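Local coordinates for protein CrmK (Actinoalloteichus sp. WH1-2216-6, PDB 5I1V) that uses covalently bound FAD as an oxidase cofactor and probably returns shunt products to the biosynthetic pathway of caerulomycin, at residues A171-D176 and D181-H186; W250-C255 and R348-R353; A279-I284 and Q324-P329; V406-P411 and E415-W420. All blocks are in the same frame, centred on the assembly; numbering follows the deposited sequence.

Contact 1. Residues A171-D176 and D181-H186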
# COMPACT_ATOMS: atom_id res chain seq x y z
N ALA A 171 -2.58 5.97 31.20
CA ALA A 171 -3.14 4.89 31.98
C ALA A 171 -2.35 3.61 31.66
O ALA A 171 -2.13 3.29 30.49
CB ALA A 171 -4.60 4.69 31.63
N THR A 172 -1.96 2.86 32.68
CA THR A 172 -1.11 1.67 32.48
C THR A 172 -1.77 0.41 33.04
O THR A 172 -2.75 0.47 33.77
CB THR A 172 0.29 1.84 33.14
OG1 THR A 172 0.18 1.53 34.51
CG2 THR A 172 0.89 3.25 33.01
N ARG A 173 -1.23 -0.73 32.65
CA ARG A 173 -1.72 -2.05 33.09
C ARG A 173 -1.32 -2.47 34.51
O ARG A 173 -1.85 -3.46 35.01
CB ARG A 173 -1.25 -3.14 32.12
CG ARG A 173 0.25 -3.34 32.09
CD ARG A 173 0.64 -4.35 31.02
NE ARG A 173 -0.24 -5.48 31.09
CZ ARG A 173 -0.57 -6.26 30.06
NH1 ARG A 173 -0.08 -6.07 28.81
NH2 ARG A 173 -1.39 -7.27 30.31
N GLU A 174 -0.44 -1.71 35.16
CA GLU A 174 0.07 -2.08 36.50
C GLU A 174 -1.02 -2.16 37.51
O GLU A 174 -1.86 -1.26 37.59
CB GLU A 174 1.11 -1.09 36.97
CG GLU A 174 2.39 -1.09 36.15
CD GLU A 174 3.10 0.26 36.20
OE1 GLU A 174 2.43 1.32 36.32
OE2 GLU A 174 4.35 0.28 36.07
N GLU A 175 -1.01 -3.21 38.33
CA GLU A 175 -2.15 -3.48 39.22
C GLU A 175 -2.47 -2.31 40.11
O GLU A 175 -3.61 -2.12 40.47
CB GLU A 175 -1.98 -4.73 40.13
CG GLU A 175 -1.39 -5.99 39.50
CD GLU A 175 -1.81 -7.29 40.22
OE1 GLU A 175 -2.11 -7.27 41.46
OE2 GLU A 175 -1.86 -8.33 39.53
N ASP A 176 -1.48 -1.54 40.51
CA ASP A 176 -1.74 -0.42 41.41
C ASP A 176 -2.03 0.94 40.70
O ASP A 176 -2.24 1.93 41.36
CB ASP A 176 -0.56 -0.25 42.39
CG ASP A 176 0.78 0.02 41.68
OD1 ASP A 176 0.87 -0.15 40.43
OD2 ASP A 176 1.74 0.40 42.38
N ASP A 181 -8.58 1.45 35.30
CA ASP A 181 -9.87 1.33 34.63
C ASP A 181 -9.88 1.90 33.21
O ASP A 181 -10.43 1.31 32.29
CB ASP A 181 -11.01 1.95 35.49
CG ASP A 181 -10.80 3.45 35.79
OD1 ASP A 181 -9.63 3.93 35.89
OD2 ASP A 181 -11.82 4.14 35.98
N LEU A 182 -9.30 3.08 33.04
CA LEU A 182 -9.14 3.68 31.72
C LEU A 182 -8.31 2.81 30.78
O LEU A 182 -8.65 2.64 29.59
CB LEU A 182 -8.53 5.09 31.81
CG LEU A 182 -8.59 5.96 30.58
CD1 LEU A 182 -10.04 6.04 30.09
CD2 LEU A 182 -8.02 7.34 30.89
N TRP A 183 -7.23 2.23 31.31
CA TRP A 183 -6.40 1.31 30.52
C TRP A 183 -7.25 0.12 30.11
O TRP A 183 -7.26 -0.28 28.95
CB TRP A 183 -5.15 0.87 31.28
CG TRP A 183 -4.48 -0.30 30.63
CD1 TRP A 183 -3.54 -0.28 29.66
CD2 TRP A 183 -4.76 -1.67 30.90
NE1 TRP A 183 -3.20 -1.54 29.30
CE2 TRP A 183 -3.95 -2.43 30.04
CE3 TRP A 183 -5.63 -2.33 31.77
CZ2 TRP A 183 -3.92 -3.82 30.07
CZ3 TRP A 183 -5.66 -3.69 31.77
CH2 TRP A 183 -4.81 -4.44 30.93
N TRP A 184 -8.03 -0.42 31.05
CA TRP A 184 -8.80 -1.61 30.76
C TRP A 184 -9.85 -1.38 29.69
O TRP A 184 -10.10 -2.24 28.86
CB TRP A 184 -9.46 -2.12 32.04
CG TRP A 184 -10.23 -3.41 31.89
CD1 TRP A 184 -9.73 -4.68 32.03
CD2 TRP A 184 -11.63 -3.57 31.64
NE1 TRP A 184 -10.72 -5.60 31.88
CE2 TRP A 184 -11.90 -4.96 31.64
CE3 TRP A 184 -12.67 -2.68 31.41
CZ2 TRP A 184 -13.18 -5.48 31.44
CZ3 TRP A 184 -13.94 -3.20 31.22
CH2 TRP A 184 -14.18 -4.60 31.23
N ALA A 185 -10.48 -0.21 29.73
CA ALA A 185 -11.45 0.19 28.72
C ALA A 185 -10.88 0.21 27.31
O ALA A 185 -11.57 -0.06 26.36
CB ALA A 185 -12.03 1.53 29.05
N HIS A 186 -9.61 0.51 27.19
CA HIS A 186 -8.91 0.47 25.91
C HIS A 186 -8.40 -0.89 25.48
O HIS A 186 -7.63 -0.98 24.52
CB HIS A 186 -7.80 1.49 25.93
CG HIS A 186 -8.31 2.89 25.88
ND1 HIS A 186 -8.74 3.58 27.00
CD2 HIS A 186 -8.50 3.73 24.84
CE1 HIS A 186 -9.17 4.77 26.64
NE2 HIS A 186 -9.06 4.88 25.33
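Ala-171 sets its methyl against the start of the Trp-183 residue. Its CB is 3.6 Å from Trp-183 N and 3.9 Å from Trp-183 CB, and the same methyl meets Leu-182 CB at 4.0 Å. With so small a side chain, the strand comes within 5.1 Å of the helix, measured from Ala-171 CA to Trp-183 CA. Thr-172 contributes backbone: its O lies 3.5 Å from Trp-183 CB, and its carbonyl carbon sits over one face of the indole. Its side chain points the other way, where OG1 bonds to Asp-177.

Segment 171-176 ends strand 166-172, an outermost strand of the five-stranded antiparallel sheet in the FAD-binding domain of the PCMH type, and helix 180-185 folds back over that strand end after a short turn. The Trp-183 torsion directs the indole along this exit: CG lies anti to the backbone N (chi1 166°), and NE1 reaches the carbonyl O of Leu-152 at the start of neighbouring strand 152-160.

Arg-173 then crosses the indole. Its CB makes a CH-pi contact, 3.7 Å from the centroid of the Trp-183 six-membered ring and 26° off the normal. Further out, Trp-183 CZ2 lies over the guanidinium centre, 4.1 Å from Arg-173 CZ, but the planes are 45° apart and do not stack. With an alanine at Trp-183, the Leu-152 carbonyl would probably lose its indole donor and the Arg-173 chain the surface beneath it. The carbonyl of Arg-173 accepts a hydrogen bond from Arg-180 NE, tying the turn to the first residue of the helix.

Contact 2. Residues W250-C255 and R348-R353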
# COMPACT_ATOMS: atom_id res chain seq x y z
N TRP A 250 -12.51 -29.23 10.90
CA TRP A 250 -11.08 -29.25 11.12
C TRP A 250 -10.68 -28.08 12.05
O TRP A 250 -9.91 -28.28 12.97
CB TRP A 250 -10.29 -29.20 9.80
CG TRP A 250 -8.83 -29.39 9.96
CD1 TRP A 250 -8.13 -30.56 9.84
CD2 TRP A 250 -7.87 -28.40 10.37
NE1 TRP A 250 -6.79 -30.35 10.12
CE2 TRP A 250 -6.62 -29.03 10.45
CE3 TRP A 250 -7.95 -27.03 10.65
CZ2 TRP A 250 -5.44 -28.33 10.81
CZ3 TRP A 250 -6.78 -26.35 11.02
CH2 TRP A 250 -5.56 -27.00 11.09
N GLN A 251 -11.22 -26.88 11.82
CA GLN A 251 -10.83 -25.72 12.65
C GLN A 251 -11.27 -25.92 14.10
O GLN A 251 -10.50 -25.61 15.04
CB GLN A 251 -11.43 -24.44 12.11
CG GLN A 251 -10.92 -24.02 10.75
CD GLN A 251 -9.42 -23.70 10.75
OE1 GLN A 251 -8.81 -23.44 11.80
NE2 GLN A 251 -8.84 -23.68 9.55
N LEU A 252 -12.47 -26.47 14.31
CA LEU A 252 -12.96 -26.68 15.67
C LEU A 252 -12.30 -27.83 16.42
O LEU A 252 -12.39 -27.90 17.64
CB LEU A 252 -14.46 -26.81 15.70
CG LEU A 252 -15.18 -25.53 15.26
CD1 LEU A 252 -16.55 -25.92 14.73
CD2 LEU A 252 -15.26 -24.49 16.36
N ARG A 253 -11.58 -28.69 15.72
CA ARG A 253 -10.70 -29.67 16.36
C ARG A 253 -9.31 -29.13 16.59
O ARG A 253 -8.52 -29.78 17.26
CB ARG A 253 -10.56 -30.93 15.49
CG ARG A 253 -11.74 -31.88 15.65
CD ARG A 253 -11.93 -32.77 14.42
NE ARG A 253 -10.68 -33.04 13.73
CZ ARG A 253 -10.54 -33.06 12.40
NH1 ARG A 253 -11.56 -32.86 11.58
NH2 ARG A 253 -9.33 -33.29 11.89
N ASN A 254 -9.00 -27.95 16.07
CA ASN A 254 -7.63 -27.47 16.07
C ASN A 254 -7.48 -26.00 16.53
O ASN A 254 -6.58 -25.28 16.03
CB ASN A 254 -7.04 -27.65 14.68
CG ASN A 254 -6.65 -29.10 14.40
OD1 ASN A 254 -5.77 -29.63 15.05
ND2 ASN A 254 -7.34 -29.74 13.47
N CYS A 255 -8.32 -25.58 17.47
CA CYS A 255 -8.40 -24.16 17.82
C CYS A 255 -7.86 -23.85 19.22
O CYS A 255 -8.01 -22.71 19.69
CB CYS A 255 -9.83 -23.63 17.66
SG CYS A 255 -10.98 -24.46 18.77
N ARG A 348 -18.36 -20.52 18.09
CA ARG A 348 -17.60 -21.48 18.92
C ARG A 348 -18.11 -22.89 18.63
O ARG A 348 -17.70 -23.85 19.27
CB ARG A 348 -17.71 -21.15 20.41
CG ARG A 348 -19.15 -21.08 20.90
CD ARG A 348 -19.31 -20.44 22.27
NE ARG A 348 -18.87 -21.35 23.31
CZ ARG A 348 -17.68 -21.32 23.93
NH1 ARG A 348 -16.76 -20.39 23.66
NH2 ARG A 348 -17.42 -22.25 24.85
N GLY A 349 -18.97 -22.99 17.63
CA GLY A 349 -19.51 -24.26 17.14
C GLY A 349 -19.75 -24.07 15.66
O GLY A 349 -19.57 -22.94 15.13
N PRO A 350 -20.12 -25.16 14.96
CA PRO A 350 -20.22 -25.04 13.52
C PRO A 350 -21.54 -24.49 13.09
O PRO A 350 -22.53 -24.59 13.83
CB PRO A 350 -20.11 -26.50 13.04
CG PRO A 350 -20.67 -27.31 14.16
CD PRO A 350 -20.38 -26.54 15.43
N HIS A 351 -21.55 -23.93 11.90
CA HIS A 351 -22.80 -23.71 11.19
C HIS A 351 -23.43 -25.04 10.84
O HIS A 351 -22.73 -25.99 10.50
CB HIS A 351 -22.60 -22.92 9.92
CG HIS A 351 -22.43 -21.46 10.16
ND1 HIS A 351 -21.73 -20.65 9.29
CD2 HIS A 351 -22.85 -20.67 11.17
CE1 HIS A 351 -21.76 -19.41 9.74
NE2 HIS A 351 -22.43 -19.39 10.88
N THR A 352 -24.75 -25.09 10.94
CA THR A 352 -25.51 -26.29 10.59
C THR A 352 -25.56 -26.44 9.09
O THR A 352 -25.24 -25.51 8.34
CB THR A 352 -26.97 -26.18 11.03
OG1 THR A 352 -27.62 -25.14 10.27
CG2 THR A 352 -27.08 -25.92 12.55
N ARG A 353 -26.04 -27.59 8.63
CA ARG A 353 -26.23 -27.80 7.21
C ARG A 353 -27.27 -26.84 6.59
O ARG A 353 -27.07 -26.40 5.46
CB ARG A 353 -26.55 -29.30 6.93
CG ARG A 353 -27.46 -29.57 5.73
CD ARG A 353 -27.33 -30.97 5.10
NE ARG A 353 -25.93 -31.42 5.11
CZ ARG A 353 -25.39 -32.22 6.03
NH1 ARG A 353 -26.11 -32.71 7.04
NH2 ARG A 353 -24.10 -32.52 5.94
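The flat peptide joining Gly-349 to Pro-350 has the CD1 methyl of Leu-252 over one face, 3.8 Å from Gly-349 C and 3.7 Å from Pro-350 N. From there CD1 also reaches the pyrrolidine ring, at 3.9 Å from Pro-350 CD. The second flat group, the Trp-250 indole, carries Asn-254 ND2 over the centre of one face, has Gln-251 CD in plane at its edge, and meets the ring of Phe-298 obliquely. That amide nitrogen also donates to Trp-250 O over 3.0 Å at 149°, closing the C-terminal end of helix 237-253.

Leu-252 alone carries the helix side of the contact. With CG anti to the carbonyl carbon, chi1 of -64° turns the branch to the loop, and chi2 of 155° sets the two methyls along it: CD2 is 3.9 Å from Arg-348 O while CD1 covers the next peptide. The helix end is thus joined to the link between strand 339-347 and helix 353-364, where Thr-352 is the N-cap. The contact lies near the surface and away from the flavin.

No hydrogen bond or charge pair spans the segments, and Gly-349 O is buried with no partner in the model. Cohesion across them therefore depends on the leucine methyls packing against backbone and the proline ring, with little directional constraint.

Contact 3. Residues A279-I284 and Q324-P329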
# COMPACT_ATOMS: atom_id res chain seq x y z
N ALA A 279 -12.03 -19.08 -2.43
CA ALA A 279 -10.59 -18.96 -2.33
C ALA A 279 -10.20 -19.23 -0.88
O ALA A 279 -10.94 -18.93 0.03
CB ALA A 279 -10.16 -17.56 -2.74
N MET A 280 -9.06 -19.86 -0.67
CA MET A 280 -8.54 -19.99 0.67
C MET A 280 -7.05 -19.73 0.69
O MET A 280 -6.35 -20.10 -0.26
CB MET A 280 -8.85 -21.35 1.26
CG MET A 280 -8.10 -21.62 2.55
SD MET A 280 -8.45 -23.26 3.16
CE MET A 280 -7.22 -24.13 2.22
N HIS A 281 -6.59 -19.07 1.75
CA HIS A 281 -5.16 -19.04 2.00
C HIS A 281 -4.87 -19.64 3.36
O HIS A 281 -5.64 -19.51 4.30
CB HIS A 281 -4.55 -17.64 1.85
CG HIS A 281 -5.16 -16.62 2.75
ND1 HIS A 281 -6.14 -15.75 2.33
CD2 HIS A 281 -4.96 -16.35 4.06
CE1 HIS A 281 -6.49 -14.97 3.33
NE2 HIS A 281 -5.79 -15.31 4.39
N ALA A 282 -3.77 -20.38 3.41
CA ALA A 282 -3.31 -21.00 4.63
C ALA A 282 -1.82 -20.88 4.75
O ALA A 282 -1.09 -20.79 3.72
CB ALA A 282 -3.75 -22.44 4.68
N GLN A 283 -1.36 -20.83 6.00
CA GLN A 283 0.04 -20.66 6.30
C GLN A 283 0.36 -21.38 7.57
O GLN A 283 -0.48 -21.50 8.43
CB GLN A 283 0.43 -19.16 6.41
CG GLN A 283 -0.26 -18.43 7.55
CD GLN A 283 -0.03 -16.92 7.64
OE1 GLN A 283 -0.27 -16.19 6.72
NE2 GLN A 283 0.39 -16.47 8.79
N ILE A 284 1.59 -21.86 7.68
CA ILE A 284 2.08 -22.56 8.85
C ILE A 284 3.56 -22.31 8.94
O ILE A 284 4.25 -22.35 7.93
CB ILE A 284 1.79 -24.08 8.80
CG1 ILE A 284 2.05 -24.75 10.15
CG2 ILE A 284 2.51 -24.73 7.64
CD1 ILE A 284 1.67 -26.24 10.23
N GLN A 324 2.55 -9.47 4.00
CA GLN A 324 2.28 -8.48 2.97
C GLN A 324 1.55 -9.14 1.78
O GLN A 324 0.74 -8.50 1.11
CB GLN A 324 3.58 -7.80 2.53
CG GLN A 324 4.14 -6.82 3.59
CD GLN A 324 5.48 -6.26 3.23
OE1 GLN A 324 6.13 -6.76 2.34
NE2 GLN A 324 5.95 -5.26 3.97
N LEU A 325 1.83 -10.40 1.52
CA LEU A 325 1.17 -11.10 0.38
C LEU A 325 -0.33 -11.18 0.61
O LEU A 325 -1.12 -10.98 -0.33
CB LEU A 325 1.74 -12.52 0.22
CG LEU A 325 1.17 -13.41 -0.90
CD1 LEU A 325 1.50 -12.89 -2.29
CD2 LEU A 325 1.74 -14.81 -0.74
N LEU A 326 -0.72 -11.43 1.85
CA LEU A 326 -2.12 -11.53 2.25
C LEU A 326 -2.79 -10.21 2.64
O LEU A 326 -4.02 -10.15 2.71
CB LEU A 326 -2.22 -12.56 3.39
CG LEU A 326 -3.41 -12.66 4.35
CD1 LEU A 326 -3.33 -13.99 5.06
CD2 LEU A 326 -3.41 -11.61 5.43
N ALA A 327 -2.01 -9.16 2.88
CA ALA A 327 -2.54 -7.87 3.29
C ALA A 327 -3.41 -7.25 2.21
O ALA A 327 -3.19 -7.48 1.02
CB ALA A 327 -1.43 -6.91 3.61
N ILE A 328 -4.36 -6.43 2.66
CA ILE A 328 -5.21 -5.66 1.77
C ILE A 328 -4.59 -4.27 1.50
O ILE A 328 -4.26 -3.49 2.44
CB ILE A 328 -6.68 -5.59 2.28
CG1 ILE A 328 -7.38 -6.91 1.97
CG2 ILE A 328 -7.46 -4.46 1.61
CD1 ILE A 328 -7.26 -7.91 3.08
N PRO A 329 -4.39 -3.97 0.23
CA PRO A 329 -3.78 -2.71 -0.16
C PRO A 329 -4.61 -1.51 0.24
O PRO A 329 -5.85 -1.55 0.21
CB PRO A 329 -3.74 -2.77 -1.69
CG PRO A 329 -4.07 -4.16 -2.09
CD PRO A 329 -4.70 -4.86 -0.93
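The amide oxygen OE1 of Gln-283 brings a polar atom to the edge of this contact. It lies 4.1 Å from the CD1 methyl of Leu-326 and shares a weak hydrogen bond with OG1 of Thr-322, one helical turn before that leucine. The glutamine reaches this far because its chain is extended beyond CG (chi2 -174°), and it crosses the leucine at about a right angle.

His-281, two residues earlier on the same side of the strand, faces Leu-326 as well. Its imidazole is modelled in two conformers, and the approach of NE2 to Leu-326 CD1 in the one given is too short to be trusted. What can be relied on is the general placement: the CA atoms of His-281 and Leu-326 are 8.1 Å apart, and both side chains set out toward one another. Leu-326 has CG anti to its own N (chi1 161°), which carries CD1 across to the strand.

Leu-326 also touches Phe-123, an FAD-binding residue, and its side chain is about 7 Å from the flavin cofactor. If Leu-326 were an alanine, Phe-123 would probably lose part of its apolar cover and a gap would be likely to open beside the Gln-283 amide.

Strand 277-285 runs between strands 222-231 and 265-271 in the large antiparallel sheet. Met-280 and Ile-284 point to its other side and pack on helix 291-303. Beyond the end of helix 319-326, Ile-328 touches FAD, while Gln-324, Leu-325 and Pro-329 meet the second subunit.

Contact 4. Residues V406-P411 and E415-W420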
# COMPACT_ATOMS: atom_id res chain seq x y z
N VAL A 406 -19.59 -6.49 1.11
CA VAL A 406 -19.97 -6.13 -0.26
C VAL A 406 -19.27 -4.81 -0.49
O VAL A 406 -19.21 -3.96 0.44
CB VAL A 406 -21.49 -5.94 -0.49
CG1 VAL A 406 -22.20 -7.27 -0.52
CG2 VAL A 406 -22.13 -5.12 0.58
N ALA A 407 -18.61 -4.71 -1.64
CA ALA A 407 -17.91 -3.49 -2.08
C ALA A 407 -18.36 -3.12 -3.49
O ALA A 407 -18.50 -3.99 -4.35
CB ALA A 407 -16.44 -3.67 -2.02
N TRP A 408 -18.64 -1.85 -3.71
CA TRP A 408 -19.10 -1.40 -5.02
C TRP A 408 -18.75 0.08 -5.22
O TRP A 408 -18.22 0.74 -4.29
CB TRP A 408 -20.61 -1.66 -5.17
CG TRP A 408 -21.49 -0.82 -4.32
CD1 TRP A 408 -22.18 0.28 -4.73
CD2 TRP A 408 -21.79 -0.97 -2.94
NE1 TRP A 408 -22.90 0.80 -3.71
CE2 TRP A 408 -22.67 0.07 -2.58
CE3 TRP A 408 -21.39 -1.89 -1.95
CZ2 TRP A 408 -23.20 0.20 -1.30
CZ3 TRP A 408 -21.90 -1.74 -0.67
CH2 TRP A 408 -22.80 -0.72 -0.35
N THR A 409 -19.02 0.61 -6.40
CA THR A 409 -18.62 1.98 -6.68
C THR A 409 -19.75 2.90 -7.06
O THR A 409 -19.66 4.09 -6.83
CB THR A 409 -17.54 2.05 -7.77
OG1 THR A 409 -18.01 1.38 -8.95
CG2 THR A 409 -16.23 1.40 -7.30
N ASP A 410 -20.83 2.38 -7.64
CA ASP A 410 -21.94 3.25 -8.11
C ASP A 410 -22.99 3.47 -7.02
O ASP A 410 -23.57 2.51 -6.53
CB ASP A 410 -22.61 2.62 -9.35
CG ASP A 410 -23.64 3.55 -10.00
OD1 ASP A 410 -24.23 4.45 -9.33
OD2 ASP A 410 -23.87 3.36 -11.20
N PRO A 411 -23.25 4.72 -6.63
CA PRO A 411 -24.25 4.99 -5.58
C PRO A 411 -25.67 4.53 -5.93
O PRO A 411 -26.47 4.21 -5.02
CB PRO A 411 -24.23 6.52 -5.44
CG PRO A 411 -23.03 6.98 -6.14
CD PRO A 411 -22.65 5.96 -7.16
N GLU A 415 -28.91 0.24 -2.85
CA GLU A 415 -30.04 -0.55 -2.37
C GLU A 415 -29.87 -2.05 -2.59
O GLU A 415 -30.23 -2.80 -1.73
CB GLU A 415 -31.38 -0.07 -2.97
CG GLU A 415 -32.04 1.06 -2.17
CD GLU A 415 -33.47 1.39 -2.64
OE1 GLU A 415 -33.82 1.07 -3.81
OE2 GLU A 415 -34.26 1.96 -1.83
N GLU A 416 -29.28 -2.47 -3.70
CA GLU A 416 -29.27 -3.90 -4.03
C GLU A 416 -28.13 -4.61 -3.29
O GLU A 416 -28.30 -5.73 -2.80
CB GLU A 416 -29.24 -4.12 -5.54
CG GLU A 416 -27.87 -4.19 -6.18
CD GLU A 416 -27.88 -3.87 -7.68
OE1 GLU A 416 -28.35 -2.77 -8.06
OE2 GLU A 416 -27.40 -4.71 -8.47
N HIS A 417 -26.98 -3.94 -3.18
CA HIS A 417 -25.88 -4.46 -2.35
C HIS A 417 -26.24 -4.51 -0.88
O HIS A 417 -25.94 -5.48 -0.24
CB HIS A 417 -24.63 -3.66 -2.55
CG HIS A 417 -24.18 -3.67 -3.96
ND1 HIS A 417 -23.97 -4.84 -4.65
CD2 HIS A 417 -23.98 -2.68 -4.85
CE1 HIS A 417 -23.63 -4.57 -5.89
NE2 HIS A 417 -23.61 -3.25 -6.03
N LEU A 418 -26.87 -3.47 -0.34
CA LEU A 418 -27.26 -3.48 1.06
C LEU A 418 -28.30 -4.54 1.28
O LEU A 418 -28.29 -5.28 2.29
CB LEU A 418 -27.81 -2.11 1.51
CG LEU A 418 -26.78 -0.96 1.66
CD1 LEU A 418 -27.48 0.36 1.79
CD2 LEU A 418 -25.95 -1.23 2.90
N ARG A 419 -29.21 -4.66 0.33
CA ARG A 419 -30.21 -5.71 0.47
C ARG A 419 -29.57 -7.10 0.46
O ARG A 419 -29.91 -7.91 1.29
CB ARG A 419 -31.38 -5.57 -0.53
CG ARG A 419 -32.46 -6.62 -0.34
CD ARG A 419 -33.74 -6.39 -1.18
NE ARG A 419 -33.44 -6.16 -2.60
CZ ARG A 419 -33.42 -4.96 -3.21
NH1 ARG A 419 -33.68 -3.83 -2.55
NH2 ARG A 419 -33.12 -4.90 -4.50
N TRP A 420 -28.59 -7.35 -0.41
CA TRP A 420 -27.98 -8.70 -0.50
C TRP A 420 -27.28 -9.14 0.81
O TRP A 420 -27.51 -10.25 1.31
CB TRP A 420 -26.98 -8.77 -1.66
CG TRP A 420 -26.37 -10.14 -1.80
CD1 TRP A 420 -26.90 -11.20 -2.49
CD2 TRP A 420 -25.18 -10.63 -1.17
NE1 TRP A 420 -26.09 -12.32 -2.34
CE2 TRP A 420 -25.03 -11.99 -1.54
CE3 TRP A 420 -24.20 -10.05 -0.34
CZ2 TRP A 420 -23.96 -12.76 -1.11
CZ3 TRP A 420 -23.15 -10.84 0.11
CH2 TRP A 420 -23.03 -12.17 -0.29
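Trp-408 and His-417 make the dense part of the contact. The histidine lies over one face of the indole, its CB 3.8 Å from the centroid of the Trp-408 six-membered ring in a CH-pi contact. The imidazole and the five-membered ring are tilted by 34°, so the pair is oblique and not a true stack. Trp-408 CG sits between its own N and carbonyl carbon (chi1 70°), which brings the indole face under the helix. Both imidazole nitrogens have partners, ND1 with Tyr-368 OH and NE2 with Glu-413 OE1, and these fix the ring's rotation. Two residues earlier on the strand, Val-406 CG1 meets Trp-420 CE3 at 3.4 Å.

Packing is looser at the far rim of the indole, where Trp-408 CH2 comes only to 4.5 Å from Leu-418 CG. Leu-418 is partly exposed, and the turn after Trp-408 is largely exposed, though Thr-409 packs on Arg-315 of the second subunit.

Strand 406-408 and helix 415-420 run antiparallel at 171°, their axes 9.0 Å apart. The helix lies along one face of the eight-stranded sheet: Leu-418 reaches Lys-341 on adjoining strand 339-347, and Tyr-368, in the loop after helix 353-364, stacks on Trp-420.

Contacts 1 and 4 are buried and local: each folds a strand end back on the helix that follows it, using tryptophan faces, though in different sheets with centres 41 Å apart. Contacts 2 and 3 join more distant parts of the chain, and each depends on one leucine. Contact 2 is at the surface, with no polar bond across the segments, whereas contact 3 is partly buried, sets its leucine against polar side chains, and is the one with a residue touching FAD. Contacts 3 and 4 both reach the eight-stranded sheet, and the loop of contact 2 leaves one of its strands, 339-347. Contact 1 belongs to the five-stranded sheet of the FAD-binding domain.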